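Local coordinates for endoglucanase (Thermotoga maritima, PDB 2FVG), which probably acts as an aminopeptidase of the M42 family, a hydrolase that binds two divalent metal cations per subunit, at residues I24-N34 with N42-R50; F166-L175 with I217-G225. One frame throughout, in Å; residues are numbered along the deposited sequence.

Interaction 1: residues I24-N34 with N42-R50. With EDO (1,2-ethanediol), chain D.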
# COMPACT_ATOMS: atom_id res chain seq x y z
N ILE A 24 9.11 4.15 7.87
CA ILE A 24 8.01 5.08 8.12
C ILE A 24 8.17 5.76 9.49
O ILE A 24 8.08 7.00 9.61
CB ILE A 24 6.64 4.36 7.96
CG1 ILE A 24 6.45 3.90 6.50
CG2 ILE A 24 5.53 5.29 8.39
CD1 ILE A 24 5.17 3.05 6.24
N LYS A 25 8.47 4.94 10.51
CA LYS A 25 8.73 5.41 11.87
C LYS A 25 9.80 6.51 11.88
O LYS A 25 9.59 7.58 12.45
CB LYS A 25 9.19 4.22 12.71
CG LYS A 25 9.18 4.41 14.20
CD LYS A 25 9.65 3.14 14.93
CE LYS A 25 8.83 1.90 14.51
NZ LYS A 25 9.37 0.62 15.07
N SER A 26 10.93 6.27 11.22
CA SER A 26 12.01 7.27 11.18
C SER A 26 11.57 8.59 10.54
O SER A 26 12.09 9.65 10.89
CB SER A 26 13.27 6.73 10.49
OG SER A 26 13.07 6.53 9.10
N LYS A 27 10.61 8.52 9.63
CA LYS A 27 10.12 9.73 8.96
C LYS A 27 9.02 10.49 9.71
O LYS A 27 8.90 11.71 9.56
CB LYS A 27 9.66 9.42 7.53
CG LYS A 27 10.76 8.82 6.64
CD LYS A 27 12.02 9.70 6.56
CE LYS A 27 13.09 9.00 5.74
NZ LYS A 27 14.34 9.80 5.61
N ILE A 28 8.23 9.79 10.52
CA ILE A 28 7.11 10.44 11.21
C ILE A 28 7.25 10.65 12.72
O ILE A 28 6.43 11.37 13.31
CB ILE A 28 5.75 9.79 10.87
CG1 ILE A 28 5.73 8.32 11.35
CG2 ILE A 28 5.45 9.96 9.37
CD1 ILE A 28 4.39 7.59 11.20
N GLU A 29 8.26 10.05 13.35
CA GLU A 29 8.49 10.19 14.80
C GLU A 29 8.32 11.60 15.35
O GLU A 29 7.62 11.80 16.35
CB GLU A 29 9.89 9.70 15.19
CG GLU A 29 9.98 8.22 15.42
CD GLU A 29 11.41 7.73 15.59
OE1 GLU A 29 12.36 8.42 15.12
OE2 GLU A 29 11.58 6.63 16.17
N GLY A 30 8.98 12.57 14.73
CA GLY A 30 8.92 13.94 15.20
C GLY A 30 7.77 14.74 14.63
O GLY A 30 7.75 15.97 14.76
N LEU A 31 6.82 14.06 14.00
CA LEU A 31 5.67 14.72 13.38
C LEU A 31 4.36 14.41 14.09
O LEU A 31 3.35 15.09 13.87
CB LEU A 31 5.56 14.30 11.91
CG LEU A 31 6.72 14.74 10.99
CD1 LEU A 31 6.56 14.10 9.63
CD2 LEU A 31 6.81 16.27 10.88
N VAL A 32 4.38 13.38 14.92
CA VAL A 32 3.18 12.91 15.62
C VAL A 32 3.28 13.11 17.14
O VAL A 32 4.36 13.41 17.66
CB VAL A 32 2.89 11.42 15.25
CG1 VAL A 32 2.61 11.30 13.76
CG2 VAL A 32 4.05 10.52 15.63
N ASP A 33 2.15 12.98 17.83
CA ASP A 33 2.10 13.18 19.28
C ASP A 33 2.41 11.88 19.99
O ASP A 33 3.01 11.86 21.06
CB ASP A 33 0.74 13.72 19.70
CG ASP A 33 0.41 15.06 19.04
OD1 ASP A 33 1.23 16.00 19.10
OD2 ASP A 33 -0.70 15.17 18.48
N ASN A 34 2.00 10.77 19.38
CA ASN A 34 2.29 9.47 19.91
C ASN A 34 2.47 8.52 18.75
O ASN A 34 1.85 8.68 17.71
CB ASN A 34 1.16 9.01 20.84
CG ASN A 34 1.50 7.72 21.57
OD1 ASN A 34 2.63 7.51 22.02
ND2 ASN A 34 0.50 6.85 21.70
N ASN A 42 1.13 -3.40 13.46
CA ASN A 42 0.60 -2.19 12.86
C ASN A 42 1.30 -1.01 13.49
O ASN A 42 1.52 -1.00 14.70
CB ASN A 42 -0.89 -2.02 13.14
CG ASN A 42 -1.73 -3.12 12.55
OD1 ASN A 42 -1.61 -3.45 11.37
ND2 ASN A 42 -2.61 -3.69 13.36
N LEU A 43 1.60 -0.01 12.68
CA LEU A 43 2.23 1.20 13.19
C LEU A 43 1.11 2.19 13.38
O LEU A 43 0.40 2.50 12.43
CB LEU A 43 3.26 1.74 12.20
CG LEU A 43 4.02 3.00 12.61
CD1 LEU A 43 4.82 2.77 13.88
CD2 LEU A 43 4.94 3.38 11.48
N ILE A 44 0.96 2.70 14.60
CA ILE A 44 -0.13 3.59 14.94
C ILE A 44 0.43 4.93 15.36
O ILE A 44 1.15 5.04 16.35
CB ILE A 44 -0.99 2.99 16.08
CG1 ILE A 44 -1.45 1.58 15.68
CG2 ILE A 44 -2.17 3.91 16.45
CD1 ILE A 44 -2.43 0.96 16.62
N ALA A 45 0.09 5.96 14.59
CA ALA A 45 0.58 7.30 14.85
C ALA A 45 -0.61 8.12 15.22
O ALA A 45 -1.65 8.00 14.58
CB ALA A 45 1.24 7.85 13.61
N LEU A 46 -0.48 8.94 16.27
CA LEU A 46 -1.57 9.82 16.70
C LEU A 46 -1.26 11.29 16.52
O LEU A 46 -0.20 11.77 16.92
CB LEU A 46 -1.91 9.58 18.18
CG LEU A 46 -2.83 10.53 18.94
CD1 LEU A 46 -4.19 10.66 18.28
CD2 LEU A 46 -3.00 10.07 20.39
N LYS A 47 -2.19 12.01 15.91
CA LYS A 47 -2.06 13.43 15.80
C LYS A 47 -3.31 13.95 16.51
O LYS A 47 -4.41 13.85 15.98
CB LYS A 47 -2.01 13.87 14.34
CG LYS A 47 -1.66 15.31 14.15
CD LYS A 47 -0.18 15.54 14.36
CE LYS A 47 0.13 17.01 14.30
NZ LYS A 47 1.59 17.18 14.48
N ARG A 48 -3.15 14.46 17.73
CA ARG A 48 -4.28 14.97 18.49
C ARG A 48 -4.90 16.17 17.79
O ARG A 48 -4.21 16.94 17.10
CB ARG A 48 -3.89 15.28 19.95
CG ARG A 48 -3.43 14.05 20.72
CD ARG A 48 -3.20 14.24 22.23
NE ARG A 48 -3.00 12.92 22.83
CZ ARG A 48 -1.82 12.34 23.06
NH1 ARG A 48 -0.68 12.98 22.80
NH2 ARG A 48 -1.77 11.13 23.58
N GLY A 49 -6.21 16.32 17.94
CA GLY A 49 -6.90 17.40 17.26
C GLY A 49 -7.36 18.44 18.24
O GLY A 49 -6.98 18.42 19.40
N ARG A 50 -8.17 19.38 17.75
CA ARG A 50 -8.72 20.41 18.62
C ARG A 50 -9.69 19.75 19.59
O ARG A 50 -9.75 20.12 20.76
CB ARG A 50 -9.44 21.51 17.82
CG ARG A 50 -8.50 22.37 16.99
CD ARG A 50 -9.22 23.44 16.14
NE ARG A 50 -9.92 22.92 14.95
CZ ARG A 50 -9.33 22.56 13.81
NH1 ARG A 50 -8.00 22.61 13.69
NH2 ARG A 50 -10.05 22.11 12.78
C1 EDO D . -5.27 -4.49 10.92
O1 EDO D . -4.29 -5.46 10.54
C2 EDO D . -5.92 -3.86 9.68
O2 EDO D . -6.74 -2.75 10.05
O HOH W 1 2.37 16.81 16.90
O HOH W 2 -1.43 17.53 17.49

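Interaction 2: residues F166-L175 with I217-G225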
# COMPACT_ATOMS: atom_id res chain seq x y z
N PHE A 166 3.14 0.02 -5.59
CA PHE A 166 2.41 1.31 -5.43
C PHE A 166 1.12 1.04 -4.63
O PHE A 166 0.60 1.91 -3.92
CB PHE A 166 2.14 1.99 -6.76
CG PHE A 166 3.33 2.73 -7.36
CD1 PHE A 166 4.35 3.22 -6.55
CD2 PHE A 166 3.35 3.04 -8.72
CE1 PHE A 166 5.42 3.95 -7.11
CE2 PHE A 166 4.41 3.78 -9.29
CZ PHE A 166 5.43 4.24 -8.48
N ASP A 167 0.61 -0.18 -4.78
CA ASP A 167 -0.49 -0.70 -3.96
C ASP A 167 0.18 -1.51 -2.82
O ASP A 167 0.61 -2.66 -3.04
CB ASP A 167 -1.35 -1.64 -4.81
CG ASP A 167 -2.41 -2.38 -4.00
OD1 ASP A 167 -2.79 -1.91 -2.89
OD2 ASP A 167 -2.87 -3.43 -4.48
N ASP A 168 0.30 -0.94 -1.61
CA ASP A 168 -0.21 0.40 -1.24
C ASP A 168 0.88 1.34 -0.69
O ASP A 168 0.64 2.21 0.18
CB ASP A 168 -1.35 0.22 -0.21
CG ASP A 168 -2.22 1.47 -0.05
OD1 ASP A 168 -2.23 2.33 -0.98
OD2 ASP A 168 -2.88 1.61 1.01
N ARG A 169 2.09 1.24 -1.23
CA ARG A 169 3.15 2.14 -0.78
C ARG A 169 2.83 3.60 -1.17
O ARG A 169 3.33 4.51 -0.52
CB ARG A 169 4.54 1.69 -1.26
CG ARG A 169 4.91 0.23 -0.81
CD ARG A 169 5.43 0.08 0.66
NE ARG A 169 5.45 -1.33 1.08
CZ ARG A 169 6.38 -2.21 0.73
NH1 ARG A 169 7.40 -1.86 -0.04
NH2 ARG A 169 6.30 -3.45 1.16
N ALA A 170 1.99 3.83 -2.19
CA ALA A 170 1.63 5.24 -2.52
C ALA A 170 0.70 5.78 -1.43
O ALA A 170 0.77 6.94 -1.07
CB ALA A 170 0.95 5.36 -3.90
N GLY A 171 -0.19 4.92 -0.92
CA GLY A 171 -1.09 5.28 0.18
C GLY A 171 -0.31 5.64 1.44
O GLY A 171 -0.62 6.64 2.10
N CYS A 172 0.71 4.85 1.75
CA CYS A 172 1.60 5.11 2.91
C CYS A 172 2.31 6.45 2.74
O CYS A 172 2.42 7.23 3.68
CB CYS A 172 2.68 4.05 3.04
SG CYS A 172 2.16 2.39 3.49
N SER A 173 2.80 6.69 1.53
CA SER A 173 3.52 7.92 1.19
C SER A 173 2.61 9.15 1.35
O SER A 173 3.03 10.20 1.85
CB SER A 173 4.06 7.78 -0.24
OG SER A 173 4.73 8.95 -0.66
N VAL A 174 1.36 9.00 0.93
CA VAL A 174 0.35 10.04 1.06
C VAL A 174 0.20 10.45 2.53
O VAL A 174 0.17 11.63 2.82
CB VAL A 174 -1.03 9.63 0.50
CG1 VAL A 174 -2.08 10.71 0.79
CG2 VAL A 174 -0.95 9.41 -0.98
N LEU A 175 0.11 9.46 3.42
CA LEU A 175 -0.06 9.70 4.86
C LEU A 175 1.14 10.40 5.45
O LEU A 175 0.98 11.35 6.20
CB LEU A 175 -0.32 8.40 5.62
CG LEU A 175 -1.56 7.59 5.21
CD1 LEU A 175 -1.89 6.61 6.30
CD2 LEU A 175 -2.75 8.49 4.95
N ILE A 217 -11.05 6.49 7.16
CA ILE A 217 -10.82 6.80 5.75
C ILE A 217 -9.73 5.80 5.37
O ILE A 217 -8.69 5.79 6.01
CB ILE A 217 -10.30 8.24 5.55
CG1 ILE A 217 -11.38 9.26 5.89
CG2 ILE A 217 -9.89 8.51 4.10
CD1 ILE A 217 -10.82 10.69 5.93
N VAL A 218 -10.00 4.91 4.41
CA VAL A 218 -8.98 3.98 3.94
C VAL A 218 -8.37 4.58 2.65
O VAL A 218 -9.09 4.95 1.72
CB VAL A 218 -9.59 2.56 3.69
CG1 VAL A 218 -8.51 1.60 3.29
CG2 VAL A 218 -10.28 2.06 4.95
N VAL A 219 -7.05 4.75 2.63
CA VAL A 219 -6.32 5.28 1.49
C VAL A 219 -5.69 4.09 0.75
O VAL A 219 -4.79 3.42 1.27
CB VAL A 219 -5.24 6.28 1.94
CG1 VAL A 219 -4.48 6.86 0.74
CG2 VAL A 219 -5.92 7.45 2.72
N GLU A 220 -6.21 3.81 -0.44
CA GLU A 220 -5.70 2.71 -1.25
C GLU A 220 -5.23 3.20 -2.61
O GLU A 220 -5.29 4.41 -2.93
CB GLU A 220 -6.78 1.64 -1.43
CG GLU A 220 -7.11 0.94 -0.12
CD GLU A 220 -8.09 -0.20 -0.26
OE1 GLU A 220 -8.78 -0.27 -1.32
OE2 GLU A 220 -8.18 -1.03 0.69
N THR A 221 -4.72 2.25 -3.38
CA THR A 221 -4.29 2.44 -4.75
C THR A 221 -5.12 1.42 -5.52
O THR A 221 -5.30 0.28 -5.07
CB THR A 221 -2.77 2.23 -4.89
OG1 THR A 221 -2.09 3.17 -4.05
CG2 THR A 221 -2.32 2.48 -6.33
N THR A 222 -5.73 1.84 -6.62
CA THR A 222 -6.58 0.95 -7.42
C THR A 222 -5.88 0.79 -8.76
O THR A 222 -5.66 1.78 -9.45
CB THR A 222 -8.03 1.51 -7.56
OG1 THR A 222 -8.81 0.63 -8.38
CG2 THR A 222 -8.05 2.91 -8.19
N THR A 223 -5.53 -0.45 -9.13
CA THR A 223 -4.76 -0.66 -10.34
C THR A 223 -5.55 -1.26 -11.50
O THR A 223 -6.17 -2.31 -11.37
CB THR A 223 -3.46 -1.54 -10.10
OG1 THR A 223 -2.73 -1.07 -8.96
CG2 THR A 223 -2.54 -1.50 -11.32
N ALA A 224 -5.50 -0.56 -12.63
CA ALA A 224 -6.15 -0.98 -13.87
C ALA A 224 -5.14 -1.63 -14.83
O ALA A 224 -3.93 -1.46 -14.70
CB ALA A 224 -6.81 0.23 -14.54
N GLY A 225 -5.65 -2.37 -15.81
CA GLY A 225 -4.81 -3.01 -16.80
C GLY A 225 -4.30 -4.37 -16.39
O GLY A 225 -3.31 -4.85 -16.94

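Interaction 1: residues I24-N34 with N42-R50
A classic beta bulge forms where D33 and N34 together pair with the single residue L46, at the point where the chain leaving helix 18-28 enters the antiparallel pairing of strands 34-37 and 43-47. L46 O receives D33 N at 2.8 Å and takes a weak second bond from N34 N. The hydrogen-bonded pair N34 and L46 is closed by L46 N donating to N34 O at 2.8 Å. Within the bulge, D33 also turns its carboxylate to the strand: CG lies beside its own backbone N (chi1 -59°), and OD2 accepts R48 N at 2.7 Å. K47 bends at chi2 (76°) and carries NZ to L31 O (2.8 Å); a water joins NZ to D33 OD1. A methionine in place of K47 would probably leave L31 O without this donor and break the water link to D33. Farther back the contact is apolar. V32 CG1 meets A45 CB at 3.7 Å, I28 CD1 reaches the same methyl, and L43 CD2 touches I24 CG2 at 3.7 Å. This layer is backed by L179 of helix 166-180, which touches I28 and V32, and by F193 of strand 187-194, against I24 and I28. At the outer end, L46 CD2 sits 3.4 Å above one face of the R48 guanidinium, offset toward its rim.

Interaction 2: residues F166-L175 with I217-G225
T221 points its hydroxyl into the first turn of helix 166-180, where OG1 lies 3.0 Å from F166 O and 3.2 Å from D168 OD1; its single proton can serve either oxygen. The axes of helix segment 166-175 and strand segment 217-224 make an angle of 143°, the alpha-on-beta packing of the M42 catalytic core. In T221, chi1 of -60° sets OG1 anti to the carbonyl carbon, toward both acceptors, while CB lies 3.8 Å from D167 CA. D168 crosses T221 at a slant, its carboxylate split between two partners: OD1 leans to T221 and, weakly, to G171 N, while OD2 comes 2.6 Å from V219 O and also accepts H61 N. The cis peptide between D167 and D168 lies between a predicted zinc ligand and this carboxylate. G171 lets the strand come close, because a side chain there would strike V219 O and D168 OD1; V219 CG1 instead rests on G171 CA at 3.8 Å. L175 and V219 lie alongside, their side chains running opposite ways, L175 CD2 to V219 CG2 4.0 Å. E220, another predicted zinc ligand, bonds H61 NE2 through OE2. D168 thus joins helix start, strand and the backbone of H61, itself a predicted ligand, consistent with a second-shell role.

From the N terminus, interaction 1 comes first: it closes a short loop in which helix 18-28 leads into the hairpin of strands 34-37 and 43-47, with seven residues between its segments. Interaction 2 opens later and closes a longer excursion of 41 residues, joining the start of helix 166-180 to strand 215-224. The two neither nest nor cross; they follow in series, centres about 19 Å apart. Both reach the same mixed sheet, interaction 1 near its border and interaction 2 deep in the chain. Helix 166-180 bridges them: I24 CD1 packs on C172 SG at 4.1 Å, bringing helix 18-28 against the helix that interaction 2 joins to strand 215-224.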